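Local coordinates for SPbeta prophage-derived uncharacterized protein YomS (Bacillus subtilis, PDB 6I5O), which is of unknown function but is encoded in the SPbeta prophage, where it probably belongs to the lytic cassette, at residues 31-43 and 107-118. Sequence-based numbering, arbitrary orientation. Where two conformers were deposited one is given.
Sequences EEFVVGHFRELTV and TGDVTVKGIVVS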
ATOM      1  N   GLU A  31      10.843  14.391  23.643  1.00 19.68           N
ATOM      2  CA  GLU A  31       9.384  14.617  23.713  1.00 19.79           C
ATOM      3  C   GLU A  31       8.673  13.468  23.013  1.00 18.28           C
ATOM      4  O   GLU A  31       9.214  12.932  22.013  1.00 18.55           O
ATOM      5  CB  GLU A  31       9.000  15.949  23.082  1.00 21.27           C
ATOM      6  CG  GLU A  31       9.700  17.089  23.731  1.00 24.98           C
ATOM      7  CD  GLU A  31       9.306  17.208  25.192  1.00 27.57           C
ATOM      8  OE1 GLU A  31       8.118  17.104  25.519  1.00 29.30           O
ATOM      9  OE2 GLU A  31      10.191  17.409  26.034  1.00 36.21           O
ATOM     10  N   GLU A  32       7.544  13.084  23.566  1.00 17.73           N
ATOM     11  CA  GLU A  32       6.750  11.976  22.991  1.00 16.93           C
ATOM     12  C   GLU A  32       5.635  12.556  22.151  1.00 16.58           C
ATOM     13  O   GLU A  32       4.970  13.549  22.542  1.00 18.36           O
ATOM     14  CB  GLU A  32       6.103  11.156  24.110  1.00 18.40           C
ATOM     15  CG  GLU A  32       7.120  10.417  24.959  1.00 20.68           C
ATOM     16  CD  GLU A  32       6.486   9.637  26.095  1.00 23.31           C
ATOM     17  OE1 GLU A  32       5.596  10.143  26.728  1.00 24.42           O
ATOM     18  OE2 GLU A  32       6.892   8.563  26.337  1.00 30.40           O
ATOM     19  N   PHE A  33       5.389  11.944  21.004  1.00 15.00           N
ATOM     20  CA  PHE A  33       4.321  12.403  20.092  1.00 14.67           C
ATOM     21  C   PHE A  33       3.099  11.527  20.318  1.00 13.57           C
ATOM     22  O   PHE A  33       3.220  10.307  20.182  1.00 13.86           O
ATOM     23  CB  PHE A  33       4.763  12.355  18.649  1.00 14.91           C
ATOM     24  CG  PHE A  33       3.703  12.829  17.709  1.00 15.36           C
ATOM     25  CD1 PHE A  33       3.394  14.166  17.647  1.00 16.96           C
ATOM     26  CD2 PHE A  33       3.006  11.948  16.876  1.00 15.50           C
ATOM     27  CE1 PHE A  33       2.395  14.627  16.792  1.00 17.99           C
ATOM     28  CE2 PHE A  33       2.022  12.443  16.018  1.00 15.76           C
ATOM     29  CZ  PHE A  33       1.700  13.778  16.030  1.00 16.81           C
ATOM     30  N   VAL A  34       1.995  12.164  20.621  1.00 13.36           N
ATOM     31  CA  VAL A  34       0.674  11.512  20.684  1.00 13.33           C
ATOM     32  C   VAL A  34       0.158  11.375  19.264  1.00 12.43           C
ATOM     33  O   VAL A  34      -0.096  12.390  18.584  1.00 13.04           O
ATOM     34  CB  VAL A  34      -0.286  12.279  21.569  1.00 14.32           C
ATOM     35  CG1 VAL A  34      -1.702  11.713  21.547  1.00 14.69           C
ATOM     36  CG2 VAL A  34       0.263  12.350  22.987  1.00 15.05           C
ATOM     37  N   VAL A  35      -0.004  10.136  18.791  1.00 11.87           N
ATOM     38  CA  VAL A  35      -0.331   9.876  17.376  1.00 11.39           C
ATOM     39  C   VAL A  35      -1.654  10.505  16.990  1.00 11.29           C
ATOM     40  O   VAL A  35      -1.757  11.008  15.866  1.00 10.87           O
ATOM     41  CB  VAL A  35      -0.269   8.362  17.162  1.00 11.14           C
ATOM     42  CG1 VAL A  35      -0.823   8.041  15.763  1.00 11.28           C
ATOM     43  CG2 VAL A  35       1.165   7.843  17.300  1.00 11.69           C
ATOM     44  N   GLY A  36      -2.670  10.447  17.847  1.00 11.24           N
ATOM     45  CA  GLY A  36      -3.943  11.076  17.519  1.00 11.45           C
ATOM     46  C   GLY A  36      -4.550  10.481  16.252  1.00 10.94           C
ATOM     47  O   GLY A  36      -4.734   9.240  16.246  1.00 10.79           O
ATOM     48  N   HIS A  37      -4.862  11.321  15.277  1.00 11.32           N
ATOM     49  CA  HIS A  37      -5.502  10.833  14.050  1.00 11.10           C
ATOM     50  C   HIS A  37      -4.511  10.516  12.959  1.00 11.48           C
ATOM     51  O   HIS A  37      -4.958  10.227  11.831  1.00 11.87           O
ATOM     52  CB  HIS A  37      -6.610  11.780  13.618  1.00 11.35           C
ATOM     53  CG  HIS A  37      -6.172  13.136  13.205  1.00 11.41           C
ATOM     54  ND1 HIS A  37      -6.899  14.239  13.579  1.00 11.86           N
ATOM     55  CD2 HIS A  37      -5.157  13.543  12.398  1.00 11.27           C
ATOM     56  CE1 HIS A  37      -6.367  15.304  13.001  1.00 12.29           C
ATOM     57  NE2 HIS A  37      -5.262  14.904  12.302  1.00 11.56           N
ATOM     58  N   PHE A  38      -3.210  10.557  13.171  1.00 11.00           N
ATOM     59  CA  PHE A  38      -2.231  10.401  12.093  1.00 11.21           C
ATOM     60  C   PHE A  38      -1.986   8.927  11.795  1.00 11.32           C
ATOM     61  O   PHE A  38      -2.293   8.014  12.576  1.00 11.10           O
ATOM     62  CB  PHE A  38      -0.958  11.164  12.452  1.00 10.95           C
ATOM     63  CG  PHE A  38      -1.182  12.654  12.431  1.00 11.45           C
ATOM     64  CD1 PHE A  38      -1.301  13.345  11.238  1.00 11.49           C
ATOM     65  CD2 PHE A  38      -1.302  13.386  13.604  1.00 11.82           C
ATOM     66  CE1 PHE A  38      -1.600  14.692  11.233  1.00 12.46           C
ATOM     67  CE2 PHE A  38      -1.618  14.739  13.594  1.00 12.44           C
ATOM     68  CZ  PHE A  38      -1.685  15.412  12.400  1.00 12.62           C
ATOM     69  N   ARG A  39      -1.468   8.700  10.587  0.70 11.70           N
ATOM     70  CA  ARG A  39      -1.183   7.328  10.104  0.70 11.77           C
ATOM     71  C   ARG A  39       0.296   7.065   9.898  0.70 11.60           C
ATOM     72  O   ARG A  39       0.720   5.920  10.067  0.70 11.26           O
ATOM     73  CB  ARG A  39      -1.874   7.045   8.763  0.70 12.84           C
ATOM     74  CG  ARG A  39      -3.399   7.132   8.739  0.70 13.95           C
ATOM     75  CD  ARG A  39      -3.854   7.018   7.261  0.70 15.08           C
ATOM     76  NE  ARG A  39      -5.267   7.178   6.997  0.70 16.79           N
ATOM     77  CZ  ARG A  39      -6.125   6.169   7.006  0.70 17.17           C
ATOM     78  NH1 ARG A  39      -5.730   4.999   7.433  0.70 16.68           N
ATOM     79  NH2 ARG A  39      -7.382   6.321   6.644  0.70 19.43           N
ATOM     80  N   GLU A  40       1.044   8.054   9.439  0.60 12.58           N
ATOM     81  CA  GLU A  40       2.444   7.859   9.022  0.60 12.90           C
ATOM     82  C   GLU A  40       3.310   8.949   9.663  0.60 12.44           C
ATOM     83  O   GLU A  40       2.848  10.051   9.873  0.60 12.28           O
ATOM     84  CB  GLU A  40       2.577   7.941   7.480  0.60 14.06           C
ATOM     85  CG  GLU A  40       1.728   6.940   6.713  0.60 15.62           C
ATOM     86  CD  GLU A  40       1.752   7.148   5.205  0.60 19.01           C
ATOM     87  OE1 GLU A  40       1.558   8.345   4.670  0.60 20.93           O
ATOM     88  OE2 GLU A  40       1.844   6.065   4.569  0.60 26.52           O
ATOM     89  N   LEU A  41       4.571   8.605   9.878  1.00 12.79           N
ATOM     90  CA  LEU A  41       5.593   9.543  10.381  1.00 12.95           C
ATOM     91  C   LEU A  41       6.860   9.389   9.575  1.00 12.98           C
ATOM     92  O   LEU A  41       7.291   8.276   9.319  1.00 13.21           O
ATOM     93  CB  LEU A  41       5.891   9.167  11.828  1.00 14.07           C
ATOM     94  CG  LEU A  41       7.095   9.794  12.510  1.00 14.59           C
ATOM     95  CD1 LEU A  41       6.984  11.270  12.695  1.00 14.63           C
ATOM     96  CD2 LEU A  41       7.328   9.147  13.856  1.00 15.29           C
ATOM     97  N   THR A  42       7.459  10.530   9.271  1.00 13.43           N
ATOM     98  CA  THR A  42       8.826  10.552   8.732  1.00 13.26           C
ATOM     99  C   THR A  42       9.673  11.379   9.685  1.00 13.75           C
ATOM    100  O   THR A  42       9.374  12.563   9.894  1.00 14.04           O
ATOM    101  CB  THR A  42       8.860  11.148   7.325  1.00 13.44           C
ATOM    102  OG1 THR A  42       8.046  10.344   6.457  1.00 13.84           O
ATOM    103  CG2 THR A  42      10.267  11.176   6.758  1.00 14.37           C
ATOM    104  N   VAL A  43      10.709  10.775  10.228  1.00 14.20           N
ATOM    105  CA  VAL A  43      11.651  11.438  11.171  1.00 14.92           C
ATOM    106  C   VAL A  43      12.919  11.807  10.425  1.00 15.13           C
ATOM    107  O   VAL A  43      13.462  10.979   9.692  1.00 15.56           O
ATOM    108  CB  VAL A  43      11.997  10.476  12.320  1.00 15.93           C
ATOM    109  CG1 VAL A  43      13.000  11.088  13.261  1.00 17.66           C
ATOM    110  CG2 VAL A  43      10.758  10.143  13.100  1.00 16.97           C
ATOM    111  N   THR A 107      27.765  12.610  20.820  1.00 23.68           N
ATOM    112  CA  THR A 107      28.919  13.530  20.952  1.00 25.15           C
ATOM    113  C   THR A 107      28.662  14.699  19.996  1.00 25.01           C
ATOM    114  O   THR A 107      28.702  14.491  18.788  1.00 25.43           O
ATOM    115  CB  THR A 107      30.228  12.807  20.664  1.00 26.69           C
ATOM    116  OG1 THR A 107      30.337  11.695  21.581  1.00 28.42           O
ATOM    117  CG2 THR A 107      31.391  13.728  20.890  1.00 29.05           C
ATOM    118  N   GLY A 108      28.258  15.840  20.513  1.00 25.21           N
ATOM    119  CA  GLY A 108      27.868  16.972  19.674  1.00 25.21           C
ATOM    120  C   GLY A 108      26.396  17.214  19.808  1.00 24.87           C
ATOM    121  O   GLY A 108      25.844  16.952  20.853  1.00 26.06           O
ATOM    122  N   ASP A 109      25.747  17.678  18.744  0.70 24.91           N
ATOM    123  CA  ASP A 109      24.330  18.088  18.804  0.70 24.54           C
ATOM    124  C   ASP A 109      23.542  17.237  17.802  0.70 23.32           C
ATOM    125  O   ASP A 109      23.940  17.134  16.619  0.70 24.84           O
ATOM    126  CB  ASP A 109      24.230  19.562  18.425  0.70 26.06           C
ATOM    127  CG  ASP A 109      24.625  19.815  16.973  0.70 27.03           C
ATOM    128  OD1 ASP A 109      25.833  19.714  16.674  0.70 28.76           O
ATOM    129  OD2 ASP A 109      23.709  20.074  16.115  0.70 26.71           O
ATOM    130  N   VAL A 110      22.401  16.740  18.210  1.00 21.54           N
ATOM    131  CA  VAL A 110      21.547  15.965  17.287  1.00 20.34           C
ATOM    132  C   VAL A 110      20.133  16.490  17.441  1.00 19.56           C
ATOM    133  O   VAL A 110      19.639  16.668  18.569  1.00 20.10           O
ATOM    134  CB  VAL A 110      21.689  14.445  17.517  1.00 20.17           C
ATOM    135  CG1 VAL A 110      21.193  14.009  18.874  1.00 20.86           C
ATOM    136  CG2 VAL A 110      20.985  13.657  16.407  1.00 20.23           C
ATOM    137  N   THR A 111      19.505  16.725  16.299  0.50 18.77           N
ATOM    138  CA  THR A 111      18.097  17.177  16.212  0.50 18.21           C
ATOM    139  C   THR A 111      17.269  16.015  15.661  0.50 17.23           C
ATOM    140  O   THR A 111      17.732  15.296  14.751  0.50 17.25           O
ATOM    141  CB  THR A 111      18.030  18.497  15.446  0.50 18.80           C
ATOM    142  OG1 THR A 111      18.552  19.553  16.268  0.50 19.87           O
ATOM    143  CG2 THR A 111      16.639  18.839  15.014  0.50 18.46           C
ATOM    144  N   VAL A 112      16.075  15.861  16.189  1.00 16.53           N
ATOM    145  CA  VAL A 112      15.154  14.767  15.731  1.00 15.93           C
ATOM    146  C   VAL A 112      13.802  15.416  15.561  1.00 16.09           C
ATOM    147  O   VAL A 112      13.197  15.790  16.571  1.00 15.93           O
ATOM    148  CB  VAL A 112      15.131  13.573  16.692  1.00 15.88           C
ATOM    149  CG1 VAL A 112      14.270  12.469  16.133  1.00 15.15           C
ATOM    150  CG2 VAL A 112      16.532  13.059  16.980  1.00 16.64           C
ATOM    151  N   LYS A 113      13.318  15.487  14.315  1.00 16.56           N
ATOM    152  CA  LYS A 113      12.084  16.219  14.006  1.00 17.24           C
ATOM    153  C   LYS A 113      11.270  15.395  13.057  1.00 17.19           C
ATOM    154  O   LYS A 113      11.851  14.689  12.251  1.00 19.72           O
ATOM    155  CB  LYS A 113      12.363  17.597  13.416  1.00 18.88           C
ATOM    156  CG  LYS A 113      13.082  18.550  14.348  1.00 21.92           C
ATOM    157  CD  LYS A 113      13.364  19.892  13.790  1.00 24.68           C
ATOM    158  CE  LYS A 113      13.854  20.842  14.848  1.00 28.02           C
ATOM    159  NZ  LYS A 113      14.253  22.147  14.253  1.00 31.28           N
ATOM    160  N   GLY A 114       9.954  15.418  13.169  1.00 15.22           N
ATOM    161  CA  GLY A 114       9.134  14.612  12.249  1.00 14.71           C
ATOM    162  C   GLY A 114       8.061  15.407  11.589  1.00 14.91           C
ATOM    163  O   GLY A 114       7.690  16.504  12.014  1.00 15.32           O
ATOM    164  N   ILE A 115       7.589  14.830  10.501  1.00 14.17           N
ATOM    165  CA  ILE A 115       6.342  15.259   9.831  1.00 13.95           C
ATOM    166  C   ILE A 115       5.430  14.027   9.864  1.00 13.14           C
ATOM    167  O   ILE A 115       5.829  12.921   9.500  1.00 13.22           O
ATOM    168  CB  ILE A 115       6.588  15.726   8.390  1.00 14.39           C
ATOM    169  CG1 ILE A 115       7.410  17.004   8.413  1.00 15.15           C
ATOM    170  CG2 ILE A 115       5.275  15.923   7.654  1.00 14.58           C
ATOM    171  CD1 ILE A 115       7.936  17.439   7.051  1.00 15.82           C
ATOM    172  N   VAL A 116       4.188  14.283  10.264  1.00 13.47           N
ATOM    173  CA  VAL A 116       3.159  13.222  10.403  1.00 13.43           C
ATOM    174  C   VAL A 116       2.082  13.520   9.395  1.00 12.71           C
ATOM    175  O   VAL A 116       1.797  14.698   9.081  1.00 13.56           O
ATOM    176  CB  VAL A 116       2.619  13.063  11.836  1.00 14.47           C
ATOM    177  CG1 VAL A 116       3.695  12.458  12.717  1.00 15.47           C
ATOM    178  CG2 VAL A 116       2.040  14.344  12.339  1.00 15.21           C
ATOM    179  N   VAL A 117       1.438  12.447   8.908  1.00 12.25           N
ATOM    180  CA  VAL A 117       0.476  12.516   7.798  1.00 12.43           C
ATOM    181  C   VAL A 117      -0.709  11.633   8.146  1.00 11.86           C
ATOM    182  O   VAL A 117      -0.510  10.475   8.612  1.00 11.73           O
ATOM    183  CB  VAL A 117       1.142  12.055   6.499  1.00 12.67           C
ATOM    184  CG1 VAL A 117       0.235  12.214   5.322  1.00 12.77           C
ATOM    185  CG2 VAL A 117       2.480  12.767   6.265  1.00 13.42           C
ATOM    186  N   SER A 118      -1.913  12.122   7.890  1.00 12.41           N
ATOM    187  CA  SER A 118      -3.163  11.359   8.104  1.00 12.84           C
ATOM    188  C   SER A 118      -3.560  10.564   6.869  1.00 13.57           C
ATOM    189  O   SER A 118      -2.855  10.522   5.850  1.00 14.52           O
ATOM    190  CB  SER A 118      -4.263  12.252   8.553  1.00 13.13           C
ATOM    191  OG  SER A 118      -4.766  13.064   7.459  1.00 14.20           O
TER
HETATM  192  O   HOH W   1       5.238  10.857   7.184  1.00 32.73           O
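Val-116 meets Phe-38, Leu-41 and Phe-33 at the tight side of an antiparallel pairing between strand 40-43 and the C-terminal strand 110-117. Its CG2 stands almost on the normal of the Phe-38 ring, 3.5 Å from the centroid, a CH-pi contact; CD2 of His-37 covers the opposite ring face. Phe-38 is swung there with CG anti to its carbonyl carbon (chi1 -69°), and its CD2 lies at the edge of the Phe-33 ring, in that ring's plane. The other methyl, CG1, presses on Leu-41 CD1 at 3.5 Å and reaches Phe-33 CE2. Farther along, Val-43 CG1 and Val-112 CG1 touch at 3.4 Å, also close for carbons; Gly-114, paired with Val-43 and lying between Val-112 and Val-116 on this face, has no side chain, which leaves Leu-41 CD1 its place. Phe-101 and Phe-91 close over Leu-41 and Val-43 in this all-beta core.

Between the two segments, the face bearing Glu-40, Thr-42, Ile-115 and Val-117 is looser: Glu-40 OE1 comes no nearer than 4.1 Å to Val-117 CG1, and a water donates to both Thr-42 OG1 and Ile-115 O, while Asp-90 also bonds that hydroxyl. Arg-39 and Gly-95 of a neighbouring subunit pack here. Thr-42 and Ile-115 exchange two backbone bonds, Thr-42 N to Ile-115 O nearly straight (171°). At the chain end Val-117 O takes both Arg-39 N (2.8 Å) and Glu-40 N (3.0 Å), a classic beta bulge. Arg-39 runs extended alongside the Ser-118 backbone; its NH2 bonds Ser-118 O of another subunit. Backbone bonds thus set the register, apolar packing fills the inner face, and Arg-39 and Ser-118 link subunits.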